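Local coordinates for lipoprotein (Colwellia psychrerythraea, PDB 3O0Y), which is of unknown function but, as a putative lipoprotein of the DUF885 family in the peptidase MA clan, may be distantly related to metallopeptidases, at residues E82-S85 against I86-I90; A372-A375 against P376-T380; I525-M528 against S529-G533; T534-S537 against D538-E542; A581-H584 against D585-L589. All blocks are in the same frame, centred on the assembly; numbering follows the deposited sequence.

Interaction 1 of 5, residues E82-S85 against I86-I90; sequences ELLS and ISNTI
I86 N to E82 O and N88 N to L84 O, both at 2.9 Å, are the shortest of four backbone bonds that join E82-S85 to I86-I90. S87 N to L83 O and T89 N to S85 O follow at 3.0 Å. The N-H...O angles run from 152° to 162°, and each bond spans four residues, which identifies regular alpha helix; both segments are successive turns of helix 73-92.

The polar ends of E82, S85 and S87 find their main partners outside these turns. E82 OE2 bonds S41 OG and Q37 NE2 of helix 27-44, S87 OG bonds A110 O of helix 100-117, and S85 OG turns back to A81 O. The methylene part of E82 packs along its own helix. Its CG, anti to the backbone N (chi1 -179°), begins an extended chain that runs beside I86 and in the same direction, with E82 CG 4.0 Å from I86 CD1. I86 CG1 sits beside its own backbone N and lies 3.4 Å from E82 O. L84 and N88 cross obliquely, where L84 CG comes 4.0 Å from N88 ND2.

L83, L84 and S87 meet helix 100-117, while I86, T89 and I90 meet helix 27-44. The chemistry is thus that of a helix packed against two others: L83 and L84 offer hydrocarbon to one neighbour, I86 and I90 to the other, and two polar groups that reach these helices are satisfied there, E82 OE2 by S41 and Q37, and the buried S87 hydroxyl by A110 O.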
loop_
_atom_site.group_PDB
_atom_site.type_symbol
_atom_site.label_atom_id
_atom_site.label_comp_id
_atom_site.label_asym_id
_atom_site.label_seq_id
_atom_site.Cartn_x
_atom_site.Cartn_y
_atom_site.Cartn_z
ATOM N N GLU A 82 -15.023 4.864 -18.876
ATOM C CA GLU A 82 -14.749 3.590 -19.502
ATOM C C GLU A 82 -14.782 2.417 -18.545
ATOM O O GLU A 82 -15.439 1.393 -18.800
ATOM C CB GLU A 82 -13.408 3.584 -20.200
ATOM C CG GLU A 82 -13.149 2.191 -20.891
ATOM C CD GLU A 82 -11.948 2.142 -21.801
ATOM O OE1 GLU A 82 -11.164 3.144 -21.883
ATOM O OE2 GLU A 82 -11.829 1.093 -22.466
ATOM N N LEU A 83 -14.120 2.579 -17.406
ATOM C CA LEU A 83 -14.116 1.493 -16.438
ATOM C C LEU A 83 -15.517 1.273 -15.874
ATOM O O LEU A 83 -15.894 0.172 -15.604
ATOM C CB LEU A 83 -13.120 1.771 -15.316
ATOM C CG LEU A 83 -11.680 1.735 -15.830
ATOM C CD1 LEU A 83 -10.832 2.510 -14.795
ATOM C CD2 LEU A 83 -11.254 0.300 -15.961
ATOM N N LEU A 84 -16.263 2.321 -15.619
ATOM C CA LEU A 84 -17.638 2.174 -15.088
ATOM C C LEU A 84 -18.544 1.454 -16.135
ATOM O O LEU A 84 -19.315 0.567 -15.819
ATOM C CB LEU A 84 -18.195 3.571 -14.723
ATOM C CG LEU A 84 -19.510 3.489 -13.954
ATOM C CD1 LEU A 84 -19.338 2.654 -12.647
ATOM C CD2 LEU A 84 -20.042 4.896 -13.616
ATOM N N SER A 85 -18.390 1.803 -17.398
ATOM C CA SER A 85 -19.122 1.140 -18.491
ATOM C C SER A 85 -18.789 -0.342 -18.536
ATOM O O SER A 85 -19.666 -1.168 -18.598
ATOM C CB SER A 85 -18.759 1.755 -19.826
ATOM O OG SER A 85 -19.405 3.031 -19.800
ATOM N N ILE A 86 -17.510 -0.640 -18.400
ATOM C CA ILE A 86 -17.079 -2.035 -18.373
ATOM C C ILE A 86 -17.697 -2.786 -17.182
ATOM O O ILE A 86 -18.208 -3.886 -17.345
ATOM C CB ILE A 86 -15.560 -2.186 -18.385
ATOM C CG1 ILE A 86 -14.961 -1.797 -19.733
ATOM C CG2 ILE A 86 -15.138 -3.603 -18.064
ATOM C CD1 ILE A 86 -13.456 -1.615 -19.667
ATOM N N SER A 87 -17.656 -2.178 -15.993
ATOM C CA SER A 87 -18.203 -2.752 -14.796
ATOM C C SER A 87 -19.672 -3.068 -14.983
ATOM O O SER A 87 -20.114 -4.140 -14.649
ATOM C CB SER A 87 -18.035 -1.747 -13.625
ATOM O OG SER A 87 -18.529 -2.264 -12.435
ATOM N N ASN A 88 -20.446 -2.108 -15.527
ATOM C CA ASN A 88 -21.856 -2.298 -15.680
ATOM C C ASN A 88 -22.164 -3.401 -16.743
ATOM O O ASN A 88 -23.093 -4.165 -16.583
ATOM C CB ASN A 88 -22.507 -0.936 -16.033
ATOM C CG ASN A 88 -22.695 -0.102 -14.826
ATOM O OD1 ASN A 88 -22.828 -0.643 -13.719
ATOM N ND2 ASN A 88 -22.689 1.250 -15.002
ATOM N N THR A 89 -21.379 -3.500 -17.783
ATOM C CA THR A 89 -21.612 -4.500 -18.846
ATOM C C THR A 89 -21.309 -5.879 -18.247
ATOM O O THR A 89 -22.125 -6.823 -18.391
ATOM C CB THR A 89 -20.731 -4.234 -20.043
ATOM O OG1 THR A 89 -21.082 -2.940 -20.571
ATOM C CG2 THR A 89 -20.919 -5.336 -21.095
ATOM N N ILE A 90 -20.182 -5.963 -17.523
ATOM C CA ILE A 90 -19.804 -7.242 -16.841
ATOM C C ILE A 90 -20.952 -7.671 -15.928
ATOM O O ILE A 90 -21.388 -8.810 -15.950
ATOM C CB ILE A 90 -18.533 -7.097 -15.969
ATOM C CG1 ILE A 90 -17.320 -6.904 -16.866
ATOM C CG2 ILE A 90 -18.305 -8.343 -15.071
ATOM C CD1 ILE A 90 -15.996 -6.544 -16.179
#

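Interaction 2 of 5, residues A372-A375 against P376-T380; sequences AKMA and PVFRT
M374 and F378 meet through two first torsions: M374 CG lies between the backbone N and the carbonyl carbon (chi1 79°), and F378 CG stands beside its own N, anti to its carbonyl carbon. The methionine chain then bends at its last torsion and brings CE to 3.9 Å from F378 CG. Nearer the backbone, M374 CB is 3.8 Å from F378 CD2. The sulfur approaches obliquely, with M374 SD 5.1 Å from the F378 ring centroid and 38° off the normal, which makes this a Met-aromatic contact. At the ring edge, near its plane, M374 O lies 3.6 Å from F378 CD2.

The contact forms in the turn following helix 353-373, on the way to strand 387-390. V377 N bonds M374 O at 3.0 Å. F378 N bonds A375 O at 3.2 Å from above the carbonyl plane, and makes a second, weak bond to M374 O. P376 has no N-H to give, and its CD packs 3.6 Å from A375 CB.

Beyond the turn, F378 stacks on H584 of helix 580-588 and meets W446 of helix 444-452 with the ring planes nearly perpendicular.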
loop_
_atom_site.group_PDB
_atom_site.type_symbol
_atom_site.label_atom_id
_atom_site.label_comp_id
_atom_site.label_asym_id
_atom_site.label_seq_id
_atom_site.Cartn_x
_atom_site.Cartn_y
_atom_site.Cartn_z
ATOM N N ALA A 372 10.521 -21.919 6.921
ATOM C CA ALA A 372 10.695 -23.357 7.152
ATOM C C ALA A 372 9.656 -23.923 8.090
ATOM O O ALA A 372 9.056 -24.975 7.827
ATOM C CB ALA A 372 12.100 -23.625 7.733
ATOM N N LYS A 373 9.464 -23.274 9.212
ATOM C CA LYS A 373 8.602 -23.774 10.245
ATOM C C LYS A 373 7.134 -23.667 9.869
ATOM O O LYS A 373 6.326 -24.431 10.383
ATOM C CB LYS A 373 8.851 -23.013 11.551
ATOM C CG LYS A 373 10.191 -23.376 12.188
ATOM C CD LYS A 373 10.024 -24.628 13.083
ATOM C CE LYS A 373 11.228 -25.578 13.005
ATOM N NZ LYS A 373 10.816 -27.033 13.210
ATOM N N MET A 374 6.763 -22.741 8.964
ATOM C CA MET A 374 5.399 -22.543 8.592
ATOM C C MET A 374 4.865 -23.531 7.550
ATOM O O MET A 374 3.645 -23.652 7.373
ATOM C CB MET A 374 5.140 -21.057 8.133
ATOM C CG MET A 374 5.575 -20.757 6.771
ATOM S SD MET A 374 5.667 -18.866 6.501
ATOM C CE MET A 374 4.755 -18.979 4.868
ATOM N N ALA A 375 5.760 -24.334 6.950
ATOM C CA ALA A 375 5.434 -25.209 5.817
ATOM C C ALA A 375 4.239 -26.154 6.100
ATOM O O ALA A 375 3.424 -26.341 5.224
ATOM C CB ALA A 375 6.675 -26.105 5.357
ATOM N N PRO A 376 4.079 -26.698 7.339
ATOM C CA PRO A 376 2.939 -27.609 7.533
ATOM C C PRO A 376 1.589 -26.995 7.321
ATOM O O PRO A 376 0.653 -27.752 6.984
ATOM C CB PRO A 376 3.094 -28.054 8.998
ATOM C CG PRO A 376 4.574 -27.984 9.215
ATOM C CD PRO A 376 5.004 -26.757 8.467
ATOM N N VAL A 377 1.465 -25.691 7.527
ATOM C CA VAL A 377 0.211 -24.997 7.303
ATOM C C VAL A 377 0.191 -23.990 6.151
ATOM O O VAL A 377 -0.820 -23.327 5.928
ATOM C CB VAL A 377 -0.305 -24.358 8.595
ATOM C CG1 VAL A 377 -0.396 -25.448 9.765
ATOM C CG2 VAL A 377 0.518 -23.131 9.091
ATOM N N PHE A 378 1.306 -23.952 5.416
ATOM C CA PHE A 378 1.397 -23.145 4.212
ATOM C C PHE A 378 2.096 -24.035 3.164
ATOM O O PHE A 378 3.314 -23.938 2.927
ATOM C CB PHE A 378 2.160 -21.890 4.475
ATOM C CG PHE A 378 1.407 -20.864 5.273
ATOM C CD1 PHE A 378 0.377 -20.111 4.702
ATOM C CD2 PHE A 378 1.649 -20.698 6.665
ATOM C CE1 PHE A 378 -0.285 -19.170 5.465
ATOM C CE2 PHE A 378 1.008 -19.650 7.368
ATOM C CZ PHE A 378 0.076 -18.940 6.801
ATOM N N ARG A 379 1.311 -24.925 2.608
ATOM C CA ARG A 379 1.870 -26.056 1.921
ATOM C C ARG A 379 2.162 -25.749 0.411
ATOM O O ARG A 379 2.788 -26.592 -0.281
ATOM C CB ARG A 379 0.939 -27.240 2.038
ATOM C CG ARG A 379 0.692 -27.738 3.435
ATOM C CD ARG A 379 -0.370 -28.823 3.368
ATOM N NE ARG A 379 -1.596 -28.291 2.735
ATOM C CZ ARG A 379 -2.740 -28.958 2.555
ATOM N NH1 ARG A 379 -2.889 -30.240 2.954
ATOM N NH2 ARG A 379 -3.754 -28.324 2.006
ATOM N N THR A 380 1.709 -24.612 -0.080
ATOM C CA THR A 380 1.963 -24.175 -1.468
ATOM C C THR A 380 2.963 -23.003 -1.420
ATOM O O THR A 380 2.684 -21.915 -0.913
ATOM C CB THR A 380 0.670 -23.743 -2.140
ATOM O OG1 THR A 380 -0.228 -24.868 -2.179
ATOM C CG2 THR A 380 0.977 -23.336 -3.571
#

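Interaction 3 of 5, residues I525-M528 against S529-G533; sequences ISYM and SEQTG
I525 O receives S529 N at 2.9 Å, the first of the four-residue steps that carry helix 521-532 through this contact. S529 OG lies 3.1 Å from the same I525 O. S526 O in turn accepts E530 N at 3.0 Å.

Y527 makes the principal side-chain contact. Its CG is anti to the backbone N, which carries the ring alongside the next turn, and Q531 CG lies over one face. That carbon is 3.7 Å from the Y527 ring centroid and 18° off the normal, a CH-pi contact displaced toward the hydroxyl end, where Q531 CG comes 3.5 Å from Y527 CZ. A bend at chi2 of Q531 then lays its amide to within 25° of the ring plane. The same tyrosine packs on L310 and V313 of helix 302-326 and meets W519 edge-to-face.

M528 packs against helices 491-515 and 536-548, touching F503, V506, V539 and Y546. Near the helix end, M528 O takes two donors: T532 N at 3.0 Å from M528 O and T532 OG1 at 2.7 Å from the same oxygen. A chi1 of 68° folds the threonine hydroxyl back between its own N and carbonyl carbon, where it can reach that oxygen; the two donors come from opposite faces of the carbonyl plane. T532 OG1 is also hydrogen-bonded to T534 OG1. G533, the first residue to leave helical angles, does so with positive phi, while its N still reaches S529 O at 3.0 Å.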
loop_
_atom_site.group_PDB
_atom_site.type_symbol
_atom_site.label_atom_id
_atom_site.label_comp_id
_atom_site.label_asym_id
_atom_site.label_seq_id
_atom_site.Cartn_x
_atom_site.Cartn_y
_atom_site.Cartn_z
ATOM N N ILE A 525 -3.527 12.692 17.326
ATOM C CA ILE A 525 -2.116 12.451 17.709
ATOM C C ILE A 525 -2.010 12.059 19.206
ATOM O O ILE A 525 -1.367 11.058 19.564
ATOM C CB ILE A 525 -1.244 13.712 17.448
ATOM C CG1 ILE A 525 -1.098 13.970 15.948
ATOM C CG2 ILE A 525 0.183 13.551 18.085
ATOM C CD1 ILE A 525 -0.606 15.290 15.568
ATOM N N SER A 526 -2.653 12.846 20.055
ATOM C CA SER A 526 -2.603 12.625 21.509
ATOM C C SER A 526 -3.127 11.246 21.837
ATOM O O SER A 526 -2.476 10.479 22.545
ATOM C CB SER A 526 -3.460 13.651 22.257
ATOM O OG SER A 526 -2.891 14.939 22.110
ATOM N N TYR A 527 -4.274 10.873 21.246
ATOM C CA TYR A 527 -4.893 9.555 21.549
ATOM C C TYR A 527 -3.921 8.446 21.144
ATOM O O TYR A 527 -3.685 7.482 21.899
ATOM C CB TYR A 527 -6.260 9.424 20.813
ATOM C CG TYR A 527 -6.973 8.117 21.056
ATOM C CD1 TYR A 527 -7.611 7.830 22.266
ATOM C CD2 TYR A 527 -6.839 7.057 20.153
ATOM C CE1 TYR A 527 -8.273 6.598 22.467
ATOM C CE2 TYR A 527 -7.353 5.831 20.427
ATOM C CZ TYR A 527 -8.080 5.594 21.537
ATOM O OH TYR A 527 -8.626 4.355 21.700
ATOM N N MET A 528 -3.456 8.508 19.890
ATOM C CA MET A 528 -2.635 7.420 19.375
ATOM C C MET A 528 -1.311 7.284 20.181
ATOM O O MET A 528 -0.833 6.153 20.465
ATOM C CB MET A 528 -2.350 7.575 17.865
ATOM C CG MET A 528 -1.390 6.555 17.269
ATOM S SD MET A 528 -1.399 6.588 15.345
ATOM C CE MET A 528 -2.363 5.309 14.976
ATOM N N SER A 529 -0.696 8.408 20.490
ATOM C CA SER A 529 0.505 8.389 21.313
ATOM C C SER A 529 0.272 7.704 22.661
ATOM O O SER A 529 1.011 6.736 23.015
ATOM C CB SER A 529 0.961 9.830 21.601
ATOM O OG SER A 529 1.512 10.286 20.449
ATOM N N GLU A 530 -0.761 8.165 23.350
ATOM C CA GLU A 530 -1.096 7.667 24.695
ATOM C C GLU A 530 -1.445 6.184 24.694
ATOM O O GLU A 530 -1.046 5.484 25.613
ATOM C CB GLU A 530 -2.256 8.395 25.326
ATOM C CG GLU A 530 -1.932 9.817 25.717
ATOM C CD GLU A 530 -3.175 10.632 26.053
ATOM O OE1 GLU A 530 -4.247 10.011 26.281
ATOM O OE2 GLU A 530 -3.069 11.890 26.101
ATOM N N GLN A 531 -2.126 5.708 23.645
ATOM C CA GLN A 531 -2.614 4.356 23.675
ATOM C C GLN A 531 -1.489 3.390 23.274
ATOM O O GLN A 531 -1.429 2.257 23.788
ATOM C CB GLN A 531 -3.840 4.192 22.734
ATOM C CG GLN A 531 -5.093 4.831 23.217
ATOM C CD GLN A 531 -5.543 4.410 24.595
ATOM O OE1 GLN A 531 -5.523 3.228 24.951
ATOM N NE2 GLN A 531 -5.913 5.397 25.402
ATOM N N THR A 532 -0.590 3.811 22.376
ATOM C CA THR A 532 0.351 2.864 21.784
ATOM C C THR A 532 1.798 2.910 22.262
ATOM O O THR A 532 2.555 1.933 22.043
ATOM C CB THR A 532 0.443 3.003 20.271
ATOM O OG1 THR A 532 1.048 4.255 19.970
ATOM C CG2 THR A 532 -0.921 2.905 19.626
ATOM N N GLY A 533 2.202 3.963 22.939
ATOM C CA GLY A 533 3.629 4.045 23.264
ATOM C C GLY A 533 4.502 4.293 22.029
ATOM O O GLY A 533 5.732 4.043 22.024
#

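Interaction 4 of 5, residues T534-S537 against D538-E542; sequences TAES and DVVAE
V539 N to A535 O, at 3.0 Å and with an N-H...O angle of 164°, is the first regular helical bond of this contact. The same carbonyl also takes a weak bond from D538 N. Next come V540 N to E536 O at 2.8 Å and a longer one, A541 N to S537 O, at 3.3 Å.

The closest apolar contacts are at T534. T534 CB is 3.7 Å from V539 CG2, and T534 CG2 is 3.9 Å from D538 CB, the T534 and D538 side chains crossing at about a right angle. V539 has CG1 anti to its N (chi1 179°), which leaves CG2 as the branch facing T534. A looser pair is E536 CG with V540 CG2, 4.2 Å apart. The geometry is that of a helix start: A535 holds the N-cap position of helix 536-548, and being alanine it has no side-chain acceptor for the first-turn N-H groups. E536 and V540 also touch I525 and R521 of helix 521-532.

Among polar side chains, D538 comes three residues after the N-cap and so lies in the first turn, where the helix dipole would probably suit its charge. Its OD2 packs 3.5 Å from A535 CB.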
loop_
_atom_site.group_PDB
_atom_site.type_symbol
_atom_site.label_atom_id
_atom_site.label_comp_id
_atom_site.label_asym_id
_atom_site.label_seq_id
_atom_site.Cartn_x
_atom_site.Cartn_y
_atom_site.Cartn_z
ATOM N N THR A 534 3.893 4.793 20.956
ATOM C CA THR A 534 4.678 5.143 19.776
ATOM C C THR A 534 5.189 6.569 19.888
ATOM O O THR A 534 4.488 7.449 20.382
ATOM C CB THR A 534 3.839 4.952 18.506
ATOM O OG1 THR A 534 3.403 3.603 18.499
ATOM C CG2 THR A 534 4.665 5.225 17.216
ATOM N N ALA A 535 6.385 6.795 19.357
ATOM C CA ALA A 535 7.004 8.137 19.396
ATOM C C ALA A 535 6.189 9.178 18.629
ATOM O O ALA A 535 5.631 8.912 17.539
ATOM C CB ALA A 535 8.470 8.077 18.857
ATOM N N GLU A 536 6.148 10.382 19.167
ATOM C CA GLU A 536 5.293 11.413 18.609
ATOM C C GLU A 536 5.541 11.710 17.129
ATOM O O GLU A 536 4.582 11.980 16.405
ATOM C CB GLU A 536 5.348 12.725 19.407
ATOM C CG GLU A 536 4.292 13.744 18.923
ATOM C CD GLU A 536 4.211 15.012 19.761
ATOM O OE1 GLU A 536 5.259 15.695 19.937
ATOM O OE2 GLU A 536 3.091 15.340 20.222
ATOM N N SER A 537 6.784 11.702 16.671
ATOM C CA SER A 537 7.060 12.101 15.284
ATOM C C SER A 537 6.537 11.056 14.311
ATOM O O SER A 537 6.032 11.400 13.206
ATOM C CB SER A 537 8.562 12.365 15.070
ATOM O OG SER A 537 9.309 11.182 15.350
ATOM N N ASP A 538 6.540 9.797 14.755
ATOM C CA ASP A 538 5.956 8.708 13.983
ATOM C C ASP A 538 4.422 8.839 13.987
ATOM O O ASP A 538 3.758 8.737 12.927
ATOM C CB ASP A 538 6.470 7.370 14.528
ATOM C CG ASP A 538 8.046 7.329 14.524
ATOM O OD1 ASP A 538 8.587 7.787 13.482
ATOM O OD2 ASP A 538 8.736 6.934 15.527
ATOM N N VAL A 539 3.871 9.165 15.138
ATOM C CA VAL A 539 2.443 9.381 15.201
ATOM C C VAL A 539 1.971 10.532 14.345
ATOM O O VAL A 539 0.950 10.411 13.698
ATOM C CB VAL A 539 1.952 9.466 16.637
ATOM C CG1 VAL A 539 0.410 9.717 16.661
ATOM C CG2 VAL A 539 2.263 8.134 17.309
ATOM N N VAL A 540 2.701 11.640 14.324
ATOM C CA VAL A 540 2.369 12.803 13.486
ATOM C C VAL A 540 2.258 12.372 12.006
ATOM O O VAL A 540 1.263 12.681 11.325
ATOM C CB VAL A 540 3.388 13.939 13.583
ATOM C CG1 VAL A 540 3.077 14.950 12.499
ATOM C CG2 VAL A 540 3.283 14.640 14.959
ATOM N N ALA A 541 3.232 11.585 11.530
ATOM C CA ALA A 541 3.178 11.140 10.137
ATOM C C ALA A 541 1.983 10.220 9.866
ATOM O O ALA A 541 1.371 10.300 8.792
ATOM C CB ALA A 541 4.482 10.480 9.735
ATOM N N GLU A 542 1.643 9.344 10.819
ATOM C CA GLU A 542 0.503 8.490 10.660
ATOM C C GLU A 542 -0.801 9.268 10.585
ATOM O O GLU A 542 -1.651 9.054 9.682
ATOM C CB GLU A 542 0.429 7.491 11.801
ATOM C CG GLU A 542 1.559 6.523 11.853
ATOM C CD GLU A 542 1.489 5.470 10.811
ATOM O OE1 GLU A 542 0.372 4.973 10.455
ATOM O OE2 GLU A 542 2.579 5.162 10.328
#

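Interaction 5 of 5, residues A581-H584 against D585-L589; sequences AEFH and DVVLL
Helix 580-588 contributes two of its turns here, and F583 and V587 mark the side turned to helix 467-483. The pair is a CH-pi contact one turn apart: V587 CG2 sits over one face of the phenyl ring, 3.9 Å from the F583 ring centroid and 18° off the normal, somewhat toward the rim. F583 CZ is the nearest ring atom, 3.8 Å from V587 CG2. Two torsions set this up, F583 CG being anti to its backbone N (chi1 175°), while V587 CG1 takes that same position and leaves CG2 beside the N, directed back at the ring.

The backbone ladder is regular, with V587 N to F583 O and L588 N to H584 O both at 3.0 Å. H584 is buried, and both its ring nitrogens are engaged, NE2 with Y476 OH and ND1 with V377 O, which fixes the ring rotation. E582 OE1 forms a salt bridge with K609 NZ, at the C terminus just beyond helix 595-608, and a hydrogen bond with W605 NE1 of that helix.

D585 folds back against the preceding turn. Its CG anti to the carbonyl carbon brings the carboxylate alongside the main chain, with D585 CG 3.4 Å from A581 O, while OD2 is engaged in a salt bridge by R379. A water molecule lies within hydrogen-bonding distance of both the other carboxylate oxygen and the helix backbone, 2.7 Å from D585 OD1 and 2.9 Å from A581 O.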
loop_
_atom_site.group_PDB
_atom_site.type_symbol
_atom_site.label_atom_id
_atom_site.label_comp_id
_atom_site.label_asym_id
_atom_site.label_seq_id
_atom_site.Cartn_x
_atom_site.Cartn_y
_atom_site.Cartn_z
ATOM N N ALA A 581 -4.053 -25.865 7.305
ATOM C CA ALA A 581 -3.426 -25.806 5.989
ATOM C C ALA A 581 -4.435 -25.638 4.869
ATOM O O ALA A 581 -4.197 -24.859 3.905
ATOM C CB ALA A 581 -2.539 -27.046 5.731
ATOM N N GLU A 582 -5.538 -26.384 4.948
ATOM C CA GLU A 582 -6.631 -26.228 3.947
ATOM C C GLU A 582 -7.270 -24.916 4.013
ATOM O O GLU A 582 -7.566 -24.363 2.988
ATOM C CB GLU A 582 -7.703 -27.274 4.138
ATOM C CG GLU A 582 -7.194 -28.693 3.844
ATOM C CD GLU A 582 -8.289 -29.748 3.975
ATOM O OE1 GLU A 582 -9.469 -29.416 4.260
ATOM O OE2 GLU A 582 -7.945 -30.929 3.745
ATOM N N PHE A 583 -7.476 -24.371 5.211
ATOM C CA PHE A 583 -8.051 -23.044 5.356
ATOM C C PHE A 583 -7.163 -22.008 4.691
ATOM O O PHE A 583 -7.642 -21.138 4.009
ATOM C CB PHE A 583 -8.231 -22.703 6.847
ATOM C CG PHE A 583 -8.707 -21.309 7.115
ATOM C CD1 PHE A 583 -10.045 -21.022 6.913
ATOM C CD2 PHE A 583 -7.898 -20.319 7.637
ATOM C CE1 PHE A 583 -10.549 -19.714 7.075
ATOM C CE2 PHE A 583 -8.384 -19.022 7.828
ATOM C CZ PHE A 583 -9.751 -18.733 7.576
ATOM N N HIS A 584 -5.867 -22.095 4.930
ATOM C CA HIS A 584 -4.935 -21.181 4.273
ATOM C C HIS A 584 -4.965 -21.288 2.744
ATOM O O HIS A 584 -4.817 -20.295 2.065
ATOM C CB HIS A 584 -3.511 -21.360 4.831
ATOM C CG HIS A 584 -3.340 -20.837 6.235
ATOM N ND1 HIS A 584 -2.414 -21.324 7.120
ATOM C CD2 HIS A 584 -4.104 -19.960 6.939
ATOM C CE1 HIS A 584 -2.538 -20.680 8.273
ATOM N NE2 HIS A 584 -3.570 -19.858 8.195
ATOM N N ASP A 585 -5.140 -22.464 2.209
ATOM C CA ASP A 585 -5.199 -22.627 0.772
ATOM C C ASP A 585 -6.471 -21.947 0.235
ATOM O O ASP A 585 -6.414 -21.244 -0.789
ATOM C CB ASP A 585 -5.211 -24.058 0.369
ATOM C CG ASP A 585 -3.853 -24.764 0.527
ATOM O OD1 ASP A 585 -2.770 -24.134 0.656
ATOM O OD2 ASP A 585 -3.903 -26.008 0.396
ATOM N N VAL A 586 -7.597 -22.083 0.950
ATOM C CA VAL A 586 -8.822 -21.390 0.490
ATOM C C VAL A 586 -8.656 -19.890 0.560
ATOM O O VAL A 586 -9.122 -19.149 -0.360
ATOM C CB VAL A 586 -10.068 -21.809 1.387
ATOM C CG1 VAL A 586 -11.350 -20.980 0.967
ATOM C CG2 VAL A 586 -10.296 -23.280 1.317
ATOM N N VAL A 587 -7.990 -19.380 1.589
ATOM C CA VAL A 587 -7.852 -17.941 1.717
ATOM C C VAL A 587 -6.881 -17.338 0.661
ATOM O O VAL A 587 -7.105 -16.287 0.096
ATOM C CB VAL A 587 -7.421 -17.548 3.139
ATOM C CG1 VAL A 587 -7.115 -16.013 3.269
ATOM C CG2 VAL A 587 -8.517 -17.946 4.113
ATOM N N LEU A 588 -5.786 -18.030 0.436
ATOM C CA LEU A 588 -4.698 -17.460 -0.367
ATOM C C LEU A 588 -4.759 -17.817 -1.853
ATOM O O LEU A 588 -4.289 -17.038 -2.694
ATOM C CB LEU A 588 -3.355 -17.954 0.202
ATOM C CG LEU A 588 -2.950 -17.416 1.587
ATOM C CD1 LEU A 588 -1.693 -18.091 2.090
ATOM C CD2 LEU A 588 -2.726 -15.914 1.451
ATOM N N LEU A 589 -5.133 -19.052 -2.167
ATOM C CA LEU A 589 -4.922 -19.523 -3.552
ATOM C C LEU A 589 -5.963 -19.036 -4.525
ATOM O O LEU A 589 -5.865 -19.278 -5.741
ATOM C CB LEU A 589 -4.738 -21.048 -3.619
ATOM C CG LEU A 589 -3.574 -21.693 -2.815
ATOM C CD1 LEU A 589 -3.539 -23.258 -2.977
ATOM C CD2 LEU A 589 -2.201 -20.987 -3.138
HETATM O O HOH W 1 -1.533 -24.959 2.891
#

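From the N terminus the five contacts run in series; none nests in or crosses another, and each closes only a local turn because its segments are consecutive. Interaction 1, on helix 73-92, stands apart, its nearest atoms at least about 19 Å from any other contact. Interaction 2, after helix 353-373, touches interaction 5 on helix 580-588 over a long sequence gap, their centres about 11 Å apart, so a turn in the middle of the chain is tied to its C-terminal region. Interactions 3 and 4 sit on consecutive helices, 521-532 and 536-548, with centres about 9 Å apart; M528 CG packs 3.7 Å from V539 CG1 where these helices fold together.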